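Long-range contacts in TIR-like domain-containing protein (PDB 7EBD), which is a bacterial STING protein that binds the ligand C2E in a pocket between the two subunits of a dimer: residues I10-F15 and Q142-E147; G17-A22 and L45-P50. All coordinates share one frame; numbering follows the deposited sequence.

Both contacts use helix 6-28, and their centres lie about 9 Å apart. Along the chain, I10-F15 comes first and Q142-E147 last, with G17-A22 and L45-P50 between them, so contact 1 brings together parts of the chain far apart in sequence whereas contact 2 spans a short connection. Contact 1 sets the helix against helix 124-146; contact 2 lays its next turns over strand 42-47 of the five-stranded mixed sheet. They meet directly: Y14 packs on V19 and I47, and F15 O probably accepts a hydrogen bond from K20 N. Each also touches C2E, so one helix ties the second helix, the sheet and the ligand pocket together.

Contact 1. Residues I10-F15 and Q142-E147. With C2E (9,9'-[(2R,3R,3aS,5S,7aR,9R,10R,10aS,12S,14aR)-3,5,10,12-tetrahydroxy-5,12-dioxidooctahydro-2H,7H-difuro[3,2-d:3',2'-j][1,3,7,9,2,8]tetraoxadiphosphacyclododecine-2,9-diyl]bis(2-amino-1,9-dihydro-6H-purin-6-one)), chain E.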
loop_
_atom_site.group_PDB
_atom_site.type_symbol
_atom_site.label_atom_id
_atom_site.label_comp_id
_atom_site.label_asym_id
_atom_site.label_seq_id
_atom_site.Cartn_x
_atom_site.Cartn_y
_atom_site.Cartn_z
ATOM N N ILE A 10 7.250 -1.859 -6.904
ATOM C CA ILE A 10 6.160 -0.969 -6.515
ATOM C C ILE A 10 4.925 -1.237 -7.367
ATOM O O ILE A 10 3.801 -1.303 -6.856
ATOM C CB ILE A 10 6.613 0.500 -6.614
ATOM C CG1 ILE A 10 7.613 0.828 -5.503
ATOM C CG2 ILE A 10 5.419 1.438 -6.549
ATOM C CD1 ILE A 10 7.033 0.738 -4.113
ATOM N N ALA A 11 5.116 -1.399 -8.677
ATOM C CA ALA A 11 3.994 -1.695 -9.560
ATOM C C ALA A 11 3.363 -3.036 -9.218
ATOM O O ALA A 11 2.133 -3.168 -9.221
ATOM C CB ALA A 11 4.456 -1.671 -11.017
ATOM N N ILE A 12 4.185 -4.042 -8.911
ATOM C CA ILE A 12 3.642 -5.355 -8.569
ATOM C C ILE A 12 2.831 -5.281 -7.281
ATOM O O ILE A 12 1.736 -5.849 -7.186
ATOM C CB ILE A 12 4.769 -6.398 -8.465
ATOM C CG1 ILE A 12 5.504 -6.534 -9.798
ATOM C CG2 ILE A 12 4.201 -7.742 -8.057
ATOM C CD1 ILE A 12 6.678 -7.485 -9.745
ATOM N N SER A 13 3.355 -4.586 -6.266
ATOM C CA SER A 13 2.625 -4.452 -5.008
ATOM C C SER A 13 1.329 -3.678 -5.201
ATOM O O SER A 13 0.289 -4.044 -4.639
ATOM C CB SER A 13 3.502 -3.768 -3.958
ATOM O OG SER A 13 4.541 -4.623 -3.520
ATOM N N TYR A 14 1.367 -2.615 -6.008
ATOM C CA TYR A 14 0.164 -1.833 -6.270
ATOM C C TYR A 14 -0.882 -2.659 -7.008
ATOM O O TYR A 14 -2.080 -2.563 -6.715
ATOM C CB TYR A 14 0.538 -0.581 -7.066
ATOM C CG TYR A 14 -0.619 0.325 -7.417
ATOM C CD1 TYR A 14 -1.378 0.933 -6.425
ATOM C CD2 TYR A 14 -0.936 0.596 -8.742
ATOM C CE1 TYR A 14 -2.431 1.770 -6.742
ATOM C CE2 TYR A 14 -1.986 1.435 -9.069
ATOM C CZ TYR A 14 -2.733 2.017 -8.064
ATOM O OH TYR A 14 -3.779 2.850 -8.384
ATOM N N PHE A 15 -0.448 -3.492 -7.954
ATOM C CA PHE A 15 -1.387 -4.327 -8.695
ATOM C C PHE A 15 -1.985 -5.410 -7.806
ATOM O O PHE A 15 -3.198 -5.648 -7.839
ATOM C CB PHE A 15 -0.685 -4.944 -9.905
ATOM C CG PHE A 15 -1.542 -5.900 -10.689
ATOM C CD1 PHE A 15 -2.419 -5.435 -11.655
ATOM C CD2 PHE A 15 -1.464 -7.266 -10.463
ATOM C CE1 PHE A 15 -3.206 -6.314 -12.375
ATOM C CE2 PHE A 15 -2.250 -8.149 -11.179
ATOM C CZ PHE A 15 -3.122 -7.673 -12.138
ATOM N N GLN A 142 0.934 -1.840 -16.776
ATOM C CA GLN A 142 0.173 -2.168 -17.975
ATOM C C GLN A 142 0.359 -3.629 -18.365
ATOM O O GLN A 142 -0.597 -4.291 -18.786
ATOM C CB GLN A 142 0.585 -1.248 -19.125
ATOM C CG GLN A 142 -0.295 -1.369 -20.355
ATOM C CD GLN A 142 -1.712 -0.898 -20.090
ATOM O OE1 GLN A 142 -1.956 0.295 -19.913
ATOM N NE2 GLN A 142 -2.653 -1.834 -20.058
ATOM N N LEU A 143 1.583 -4.148 -18.230
ATOM C CA LEU A 143 1.818 -5.560 -18.517
ATOM C C LEU A 143 1.025 -6.453 -17.572
ATOM O O LEU A 143 0.469 -7.474 -17.993
ATOM C CB LEU A 143 3.312 -5.876 -18.425
ATOM C CG LEU A 143 4.209 -5.287 -19.516
ATOM C CD1 LEU A 143 5.675 -5.573 -19.225
ATOM C CD2 LEU A 143 3.819 -5.835 -20.881
ATOM N N LEU A 144 0.948 -6.078 -16.293
ATOM C CA LEU A 144 0.163 -6.865 -15.346
ATOM C C LEU A 144 -1.329 -6.758 -15.639
ATOM O O LEU A 144 -2.071 -7.735 -15.477
ATOM C CB LEU A 144 0.463 -6.422 -13.914
ATOM C CG LEU A 144 1.890 -6.674 -13.425
ATOM C CD1 LEU A 144 2.094 -6.097 -12.034
ATOM C CD2 LEU A 144 2.205 -8.162 -13.441
ATOM N N ILE A 145 -1.784 -5.583 -16.079
ATOM C CA ILE A 145 -3.191 -5.402 -16.420
ATOM C C ILE A 145 -3.563 -6.254 -17.628
ATOM O O ILE A 145 -4.632 -6.876 -17.660
ATOM C CB ILE A 145 -3.488 -3.911 -16.665
ATOM C CG1 ILE A 145 -3.480 -3.141 -15.343
ATOM C CG2 ILE A 145 -4.812 -3.731 -17.393
ATOM C CD1 ILE A 145 -3.399 -1.639 -15.511
ATOM N N ASN A 146 -2.682 -6.308 -18.632
ATOM C CA ASN A 146 -2.988 -7.055 -19.847
ATOM C C ASN A 146 -3.079 -8.554 -19.587
ATOM O O ASN A 146 -3.777 -9.265 -20.317
ATOM C CB ASN A 146 -1.940 -6.767 -20.920
ATOM C CG ASN A 146 -1.990 -5.335 -21.411
ATOM O OD1 ASN A 146 -3.010 -4.658 -21.281
ATOM N ND2 ASN A 146 -0.888 -4.866 -21.986
ATOM N N GLU A 147 -2.387 -9.052 -18.565
ATOM C CA GLU A 147 -2.400 -10.470 -18.235
ATOM C C GLU A 147 -3.533 -10.847 -17.288
ATOM O O GLU A 147 -3.567 -11.980 -16.800
ATOM C CB GLU A 147 -1.055 -10.881 -17.629
ATOM C CG GLU A 147 0.104 -10.798 -18.608
ATOM C CD GLU A 147 1.444 -11.073 -17.956
ATOM O OE1 GLU A 147 2.330 -10.194 -18.011
ATOM O OE2 GLU A 147 1.609 -12.167 -17.378
HETATM P P1 C2E E . -0.552 -2.752 0.176
HETATM O O2P C2E E . -1.654 -3.437 0.948
HETATM O O1P C2E E . 0.086 -3.844 -0.640
HETATM O "O5'" C2E E . -1.084 -1.683 -0.946
HETATM C "C5'" C2E E . -0.186 -1.285 -1.935
HETATM C "C4'" C2E E . -0.713 0.018 -2.601
HETATM O "O4'" C2E E . -1.855 -0.217 -3.185
HETATM C "C3'" C2E E . -1.013 1.091 -1.532
HETATM O "O3'" C2E E . 0.088 1.843 -1.323
HETATM C "C2'" C2E E . -2.133 1.911 -2.197
HETATM O "O2'" C2E E . -1.555 2.900 -3.158
HETATM C "C1'" C2E E . -2.837 1.033 -2.865
HETATM N N9 C2E E . -3.964 0.600 -2.088
HETATM C C8 C2E E . -3.951 -0.496 -1.313
HETATM N N7 C2E E . -5.184 -0.536 -0.764
HETATM C C5 C2E E . -5.895 0.509 -1.209
HETATM C C6 C2E E . -7.331 0.975 -0.938
HETATM O O6 C2E E . -8.031 0.362 -0.207
HETATM N N1 C2E E . -7.829 2.156 -1.570
HETATM C C2 C2E E . -6.987 2.911 -2.459
HETATM N N2 C2E E . -7.489 4.110 -3.101
HETATM N N3 C2E E . -5.619 2.468 -2.718
HETATM C C4 C2E E . -5.113 1.236 -2.057
HETATM P P11 C2E E . 0.022 2.713 0.094
HETATM O O21 C2E E . -1.077 3.744 0.191
HETATM O O11 C2E E . 1.310 3.501 0.145
HETATM O O5A C2E E . 0.094 1.607 1.316
HETATM C C5A C2E E . 1.377 1.051 1.420
HETATM C C4A C2E E . 1.368 -0.033 2.426
HETATM O O4A C2E E . 1.086 0.442 3.609
HETATM C C3A C2E E . 0.164 -1.153 2.082
HETATM O O3A C2E E . 0.683 -2.180 1.118
HETATM C C2A C2E E . -0.108 -1.678 3.152
HETATM O O2A C2E E . 0.872 -2.770 3.486
HETATM C C1A C2E E . 0.055 -0.476 4.220
HETATM N N91 C2E E . -1.086 0.147 4.374
HETATM C C81 C2E E . -1.559 1.265 3.791
HETATM N N71 C2E E . -2.788 1.483 4.298
HETATM C C51 C2E E . -3.049 0.516 5.172
HETATM C C61 C2E E . -4.272 0.247 6.047
HETATM O O61 C2E E . -5.200 0.978 6.003
HETATM N N11 C2E E . -4.295 -0.887 6.915
HETATM C C21 C2E E . -3.163 -1.776 6.964
HETATM N N21 C2E E . -3.186 -2.929 7.846
HETATM N N31 C2E E . -1.998 -1.515 6.127
HETATM C C41 C2E E . -1.982 -0.328 5.225
#
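Behind the C2E pocket, helix 6-28 packs against the C-terminal end of helix 124-146, and F15 and L144 carry most of this helix-helix contact. The F15 ring lies flat against L144: CB of the leucine stands 3.8 Å from the ring centroid and 10° off its normal, a CH-pi contact over the face. F15 CG is anti to the backbone N (chi1 176°), which extends the ring across to the other helix, where CZ comes 3.5 Å from L144 O. The leucine in turn reaches back: its CD1 lies 3.7 Å from F15 CB and 3.9 Å from I12 CA. I12 adds CG1, 4.1 Å from L144 CD1, the two side chains crossing at about a right angle. The short helix segments run in roughly the same direction, 39° apart with axes 10.3 Å from each other, and no hydrogen bond links them; the side chains meet by apolar and CH-pi packing. I145 lies farther along the ring, with CG1 4.4 Å from F15 CE1, and C151 of helix 149-154 touches both F15 and I145. Y14 serves the ligand instead, its CD1 edge 3.5 Å from O4' of C2E, near the ring plane, while its OH is hydrogen-bonded to D99 OD2. S13 OG is hydrogen-bonded to I103 O of the second subunit.

Contact 2. Residues G17-A22 and L45-P50; sequences GFVKLA and LYIKMP. With C2E (9,9'-[(2R,3R,3aS,5S,7aR,9R,10R,10aS,12S,14aR)-3,5,10,12-tetrahydroxy-5,12-dioxidooctahydro-2H,7H-difuro[3,2-d:3',2'-j][1,3,7,9,2,8]tetraoxadiphosphacyclododecine-2,9-diyl]bis(2-amino-1,9-dihydro-6H-purin-6-one)), chain E.
F18 stands between C2E and L45, joining the ligand pocket to the packing of helix 6-28 on strand 42-47. Its CB lies 3.7 Å from C2E N9, at the sugar end of the base. With chi1 at 172° the ring swings away from the backbone N and runs alongside the base: CD1 is 3.5 Å from C2E N3, which lies over one face of the ring, and CE1 is 3.5 Å from C2E C2. CZ, at the tip, makes a looser approach to the exocyclic N2. CE2, on the other side of the ring, instead meets L45 CD2 at 4.2 Å, the two side chains crossing obliquely. That leucine methyl group is shared, for A22 CB comes within 3.8 Å of it and V19 CG1 within 4.3 Å. V19 uses its second branch on I47, two residues along the strand, with CG2 4.2 Å from I47 CD1. All five residues are buried, and the short helix and strand segments run nearly antiparallel, at 158°. Helix 6-28 has a wider pi-type turn at 17-19, where G17 O lies 3.5 Å from C2E C8. Apolar packing of a helix on a mixed sheet, with one face of an aromatic ring turned to C2E, is consistent with the ligand pocket of a STING domain.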
loop_
_atom_site.group_PDB
_atom_site.type_symbol
_atom_site.label_atom_id
_atom_site.label_comp_id
_atom_site.label_asym_id
_atom_site.label_seq_id
_atom_site.Cartn_x
_atom_site.Cartn_y
_atom_site.Cartn_z
ATOM N N GLY A 17 -2.228 -5.485 -4.483
ATOM C CA GLY A 17 -2.953 -4.979 -3.339
ATOM C C GLY A 17 -4.107 -4.049 -3.629
ATOM O O GLY A 17 -4.786 -3.625 -2.689
ATOM N N PHE A 18 -4.366 -3.708 -4.891
ATOM C CA PHE A 18 -5.442 -2.768 -5.182
ATOM C C PHE A 18 -6.071 -2.979 -6.554
ATOM O O PHE A 18 -7.273 -3.248 -6.652
ATOM C CB PHE A 18 -4.933 -1.329 -5.067
ATOM C CG PHE A 18 -5.924 -0.302 -5.532
ATOM C CD1 PHE A 18 -7.039 -0.000 -4.765
ATOM C CD2 PHE A 18 -5.745 0.359 -6.736
ATOM C CE1 PHE A 18 -7.958 0.942 -5.192
ATOM C CE2 PHE A 18 -6.659 1.301 -7.168
ATOM C CZ PHE A 18 -7.767 1.594 -6.396
ATOM N N VAL A 19 -5.270 -2.857 -7.615
ATOM C CA VAL A 19 -5.816 -2.835 -8.973
ATOM C C VAL A 19 -6.555 -4.131 -9.281
ATOM O O VAL A 19 -7.678 -4.118 -9.800
ATOM C CB VAL A 19 -4.700 -2.570 -9.998
ATOM C CG1 VAL A 19 -5.254 -2.637 -11.414
ATOM C CG2 VAL A 19 -4.060 -1.223 -9.739
ATOM N N LYS A 20 -5.930 -5.269 -8.978
ATOM C CA LYS A 20 -6.550 -6.560 -9.265
ATOM C C LYS A 20 -7.860 -6.722 -8.502
ATOM O O LYS A 20 -8.881 -7.129 -9.072
ATOM C CB LYS A 20 -5.571 -7.686 -8.931
ATOM C CG LYS A 20 -6.063 -9.079 -9.284
ATOM C CD LYS A 20 -4.939 -10.097 -9.165
ATOM C CE LYS A 20 -4.358 -10.128 -7.761
ATOM N NZ LYS A 20 -5.267 -10.798 -6.790
ATOM N N LEU A 21 -7.852 -6.391 -7.209
ATOM C CA LEU A 21 -9.058 -6.526 -6.397
ATOM C C LEU A 21 -10.151 -5.574 -6.867
ATOM O O LEU A 21 -11.330 -5.947 -6.911
ATOM C CB LEU A 21 -8.724 -6.271 -4.927
ATOM C CG LEU A 21 -7.499 -6.986 -4.354
ATOM C CD1 LEU A 21 -7.240 -6.543 -2.920
ATOM C CD2 LEU A 21 -7.664 -8.496 -4.435
ATOM N N ALA A 22 -9.779 -4.342 -7.225
ATOM C CA ALA A 22 -10.769 -3.381 -7.701
ATOM C C ALA A 22 -11.388 -3.828 -9.020
ATOM O O ALA A 22 -12.605 -3.720 -9.209
ATOM C CB ALA A 22 -10.132 -1.999 -7.846
ATOM N N LEU A 45 -11.932 1.722 -13.939
ATOM C CA LEU A 45 -10.937 2.177 -12.976
ATOM C C LEU A 45 -9.841 2.915 -13.730
ATOM O O LEU A 45 -9.206 2.345 -14.623
ATOM C CB LEU A 45 -10.353 1.004 -12.188
ATOM C CG LEU A 45 -9.130 1.322 -11.322
ATOM C CD1 LEU A 45 -9.471 2.356 -10.256
ATOM C CD2 LEU A 45 -8.566 0.057 -10.689
ATOM N N TYR A 46 -9.620 4.175 -13.370
ATOM C CA TYR A 46 -8.634 5.028 -14.018
ATOM C C TYR A 46 -7.495 5.301 -13.046
ATOM O O TYR A 46 -7.722 5.817 -11.942
ATOM C CB TYR A 46 -9.264 6.338 -14.495
ATOM C CG TYR A 46 -10.307 6.149 -15.572
ATOM C CD1 TYR A 46 -9.936 5.871 -16.882
ATOM C CD2 TYR A 46 -11.661 6.252 -15.282
ATOM C CE1 TYR A 46 -10.885 5.697 -17.873
ATOM C CE2 TYR A 46 -12.618 6.079 -16.266
ATOM C CZ TYR A 46 -12.224 5.800 -17.559
ATOM O OH TYR A 46 -13.171 5.632 -18.542
ATOM N N ILE A 47 -6.283 4.947 -13.458
ATOM C CA ILE A 47 -5.083 5.178 -12.665
ATOM C C ILE A 47 -4.500 6.520 -13.084
ATOM O O ILE A 47 -4.144 6.713 -14.252
ATOM C CB ILE A 47 -4.061 4.048 -12.858
ATOM C CG1 ILE A 47 -4.735 2.680 -12.725
ATOM C CG2 ILE A 47 -2.922 4.186 -11.858
ATOM C CD1 ILE A 47 -5.387 2.436 -11.383
ATOM N N LYS A 48 -4.396 7.444 -12.137
ATOM C CA LYS A 48 -3.905 8.790 -12.402
ATOM C C LYS A 48 -2.489 8.917 -11.861
ATOM O O LYS A 48 -2.263 8.745 -10.659
ATOM C CB LYS A 48 -4.821 9.839 -11.771
ATOM C CG LYS A 48 -4.298 11.261 -11.877
ATOM C CD LYS A 48 -4.278 11.740 -13.317
ATOM C CE LYS A 48 -3.761 13.166 -13.415
ATOM N NZ LYS A 48 -3.750 13.652 -14.823
HETATM N N MSE A 49 -1.545 9.216 -12.746
HETATM C CA MSE A 49 -0.164 9.451 -12.343
HETATM C C MSE A 49 0.013 10.899 -11.909
HETATM O O MSE A 49 -0.638 11.792 -12.448
HETATM C CB MSE A 49 0.800 9.128 -13.488
HETATM C CG MSE A 49 0.688 7.710 -14.012
HETATM SE SE MSE A 49 1.146 6.396 -12.655
HETATM C CE MSE A 49 3.050 6.753 -12.509
ATOM N N PRO A 50 0.871 11.134 -10.919
ATOM C CA PRO A 50 1.194 12.516 -10.547
ATOM C C PRO A 50 1.914 13.219 -11.687
ATOM O O PRO A 50 2.688 12.610 -12.430
ATOM C CB PRO A 50 2.101 12.359 -9.321
ATOM C CG PRO A 50 1.892 10.957 -8.848
ATOM C CD PRO A 50 1.557 10.154 -10.061
HETATM P P1 C2E E . -0.552 -2.752 0.176
HETATM O O2P C2E E . -1.654 -3.437 0.948
HETATM O O1P C2E E . 0.086 -3.844 -0.640
HETATM O "O5'" C2E E . -1.084 -1.683 -0.946
HETATM C "C5'" C2E E . -0.186 -1.285 -1.935
HETATM C "C4'" C2E E . -0.713 0.018 -2.601
HETATM O "O4'" C2E E . -1.855 -0.217 -3.185
HETATM C "C3'" C2E E . -1.013 1.091 -1.532
HETATM O "O3'" C2E E . 0.088 1.843 -1.323
HETATM C "C2'" C2E E . -2.133 1.911 -2.197
HETATM O "O2'" C2E E . -1.555 2.900 -3.158
HETATM C "C1'" C2E E . -2.837 1.033 -2.865
HETATM N N9 C2E E . -3.964 0.600 -2.088
HETATM C C8 C2E E . -3.951 -0.496 -1.313
HETATM N N7 C2E E . -5.184 -0.536 -0.764
HETATM C C5 C2E E . -5.895 0.509 -1.209
HETATM C C6 C2E E . -7.331 0.975 -0.938
HETATM O O6 C2E E . -8.031 0.362 -0.207
HETATM N N1 C2E E . -7.829 2.156 -1.570
HETATM C C2 C2E E . -6.987 2.911 -2.459
HETATM N N2 C2E E . -7.489 4.110 -3.101
HETATM N N3 C2E E . -5.619 2.468 -2.718
HETATM C C4 C2E E . -5.113 1.236 -2.057
HETATM P P11 C2E E . 0.022 2.713 0.094
HETATM O O21 C2E E . -1.077 3.744 0.191
HETATM O O11 C2E E . 1.310 3.501 0.145
HETATM O O5A C2E E . 0.094 1.607 1.316
HETATM C C5A C2E E . 1.377 1.051 1.420
HETATM C C4A C2E E . 1.368 -0.033 2.426
HETATM O O4A C2E E . 1.086 0.442 3.609
HETATM C C3A C2E E . 0.164 -1.153 2.082
HETATM O O3A C2E E . 0.683 -2.180 1.118
HETATM C C2A C2E E . -0.108 -1.678 3.152
HETATM O O2A C2E E . 0.872 -2.770 3.486
HETATM C C1A C2E E . 0.055 -0.476 4.220
HETATM N N91 C2E E . -1.086 0.147 4.374
HETATM C C81 C2E E . -1.559 1.265 3.791
HETATM N N71 C2E E . -2.788 1.483 4.298
HETATM C C51 C2E E . -3.049 0.516 5.172
HETATM C C61 C2E E . -4.272 0.247 6.047
HETATM O O61 C2E E . -5.200 0.978 6.003
HETATM N N11 C2E E . -4.295 -0.887 6.915
HETATM C C21 C2E E . -3.163 -1.776 6.964
HETATM N N21 C2E E . -3.186 -2.929 7.846
HETATM N N31 C2E E . -1.998 -1.515 6.127
HETATM C C41 C2E E . -1.982 -0.328 5.225
#